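Local coordinates for protein insecticyanin-A (Manduca sexta, PDB 1Z24) that binds the blue bile pigment biliverdin IX gamma and, mixed with lipoprotein-bound carotenes, gives hornworms their green camouflage colour, at residues D120-P123 and H128-H131. Residues are numbered along the deposited sequence; the frame is centred on the assembly and turned at random.
Sequences DYHP and HSIH. With BLV (biliverdin IX gamma chromophore), chain B.
Asp-120 and Ser-129 face each other as an antiparallel hydrogen-bonded pair. Asp-120 N gives a nearly straight bond to Ser-129 O (3.1 Å, 173° at the hydrogen), and Ser-129 N returns one of 2.9 Å to Asp-120 O. That same Asp-120 O also receives a CA-H...O contact from His-128. On the face of the sheet shared by their side chains, Ser-129 OG lies 3.5 Å from Asp-120 CB. With CG anti to the backbone N (chi1 -169°), the Asp-120 carboxylate extends to the biliverdin propionate, OD1 standing 3.0 Å from BLV O1A. His-131 ND1 comes to 3.5 Å from BLV O1A and is hydrogen-bonded to Asn-118; its NE2 is held by Asp-2. Losing the Asp-120 carboxylate to an alanine is likely to leave the propionate without this close neighbour and open a gap beside it. On the other face, His-128 CB meets the edge of the Tyr-121 ring, 4.3 Å from CD1, while the His-128 imidazole turns away and bonds through ND1 to Gly-7 O. Strand 3-6 pairs with the far side of 128-131. The arrangement is a beta hairpin of strands 113-122 and 127-136, at the pigment-pocket mouth of a lipocalin beta-barrel.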
# COMPACT_ATOMS: atom_id res chain seq x y z
N ASP A 120 5.26 10.59 4.13
CA ASP A 120 6.60 11.12 3.98
C ASP A 120 7.60 9.99 3.80
O ASP A 120 7.83 9.20 4.73
CB ASP A 120 6.86 11.88 5.29
CG ASP A 120 8.11 12.73 5.26
OD1 ASP A 120 8.15 13.83 5.80
OD2 ASP A 120 9.12 12.25 4.60
N TYR A 121 8.18 9.91 2.60
CA TYR A 121 9.13 8.83 2.32
C TYR A 121 10.59 9.18 2.66
O TYR A 121 11.07 10.21 2.23
CB TYR A 121 8.96 8.24 0.88
CG TYR A 121 9.96 7.11 0.58
CD1 TYR A 121 9.82 5.83 1.12
CD2 TYR A 121 11.08 7.30 -0.24
CE1 TYR A 121 10.75 4.82 0.88
CE2 TYR A 121 12.00 6.30 -0.54
CZ TYR A 121 11.84 5.06 0.06
OH TYR A 121 12.74 4.11 -0.18
N HIS A 122 11.28 8.34 3.43
CA HIS A 122 12.69 8.52 3.80
C HIS A 122 13.53 7.46 3.06
O HIS A 122 13.63 6.34 3.48
CB HIS A 122 12.82 8.18 5.27
CG HIS A 122 12.20 9.26 6.08
ND1 HIS A 122 12.95 10.10 6.90
CD2 HIS A 122 10.89 9.62 6.22
CE1 HIS A 122 12.09 10.95 7.50
NE2 HIS A 122 10.85 10.69 7.12
N PRO A 123 14.11 7.79 1.93
CA PRO A 123 14.88 6.85 1.15
C PRO A 123 16.02 6.28 1.93
O PRO A 123 16.35 5.12 1.75
CB PRO A 123 15.43 7.58 -0.03
CG PRO A 123 15.00 9.03 0.15
CD PRO A 123 14.33 9.16 1.51
N HIS A 128 8.40 4.85 5.29
CA HIS A 128 7.71 6.12 5.26
C HIS A 128 6.97 6.29 6.55
O HIS A 128 6.58 5.32 7.24
CB HIS A 128 6.66 6.25 4.04
CG HIS A 128 5.73 5.07 4.04
ND1 HIS A 128 6.16 3.80 3.60
CD2 HIS A 128 4.44 4.97 4.42
CE1 HIS A 128 5.11 3.00 3.75
NE2 HIS A 128 4.06 3.65 4.23
N SER A 129 6.78 7.56 6.88
CA SER A 129 6.02 7.85 8.07
C SER A 129 4.62 8.28 7.59
O SER A 129 4.46 8.81 6.49
CB SER A 129 6.57 8.92 9.00
OG SER A 129 6.93 10.10 8.28
N ILE A 130 3.59 8.04 8.40
CA ILE A 130 2.24 8.42 8.05
C ILE A 130 1.67 9.41 9.06
O ILE A 130 1.77 9.25 10.29
CB ILE A 130 1.32 7.17 8.02
CG1 ILE A 130 1.66 6.16 6.87
CG2 ILE A 130 -0.15 7.61 8.02
CD1 ILE A 130 1.62 6.83 5.49
N HIS A 131 1.05 10.45 8.54
CA HIS A 131 0.43 11.41 9.43
C HIS A 131 -1.04 11.54 9.08
O HIS A 131 -1.40 11.46 7.92
CB HIS A 131 1.07 12.78 9.46
CG HIS A 131 2.52 12.62 9.70
ND1 HIS A 131 3.46 12.70 8.69
CD2 HIS A 131 3.17 12.34 10.86
CE1 HIS A 131 4.68 12.47 9.29
NE2 HIS A 131 4.53 12.26 10.58
NA BLV B . 1.84 19.53 9.59
C1A BLV B . 3.05 19.02 9.23
C2A BLV B . 3.06 18.41 7.92
C3A BLV B . 1.80 18.56 7.44
C4A BLV B . 1.04 19.25 8.50
CMA BLV B . 1.16 18.04 6.09
OA BLV B . 4.02 19.10 9.96
CAA BLV B . 4.21 17.72 7.29
CBA BLV B . 4.24 16.40 7.99
CGA BLV B . 5.51 15.66 7.58
O1A BLV B . 5.50 14.76 6.78
O2A BLV B . 6.56 16.01 8.04
CHB BLV B . -0.32 19.55 8.39
NB BLV B . -0.78 20.73 10.48
C1B BLV B . -1.18 20.01 9.37
C2B BLV B . -2.61 19.85 9.35
C3B BLV B . -3.06 20.46 10.44
C4B BLV B . -1.90 21.01 11.16
CMB BLV B . -3.42 19.13 8.28
CAB BLV B . -4.49 20.56 10.87
CBB BLV B . -4.67 20.39 12.22
CHC BLV B . -2.00 21.77 12.33
NC BLV B . 0.25 22.28 13.07
C1C BLV B . -1.09 22.48 13.06
C2C BLV B . -1.48 23.56 13.98
C3C BLV B . -0.40 24.08 14.56
C4C BLV B . 0.73 23.26 13.97
CMC BLV B . -2.84 24.05 14.14
CAC BLV B . -0.17 25.20 15.60
CBC BLV B . 1.00 25.86 15.66
CHD BLV B . 2.11 23.36 14.35
ND BLV B . 3.15 22.86 12.16
C1D BLV B . 3.22 23.20 13.54
C2D BLV B . 4.65 23.40 13.94
C3D BLV B . 5.42 23.17 12.82
C4D BLV B . 4.48 22.86 11.77
CMD BLV B . 5.19 23.75 15.29
OD BLV B . 4.82 22.62 10.63
CAD BLV B . 6.89 23.26 12.73
CBD BLV B . 7.24 24.58 12.05
CGD BLV B . 8.77 24.66 11.71
O1D BLV B . 9.52 25.19 12.46
O2D BLV B . 9.22 24.16 10.69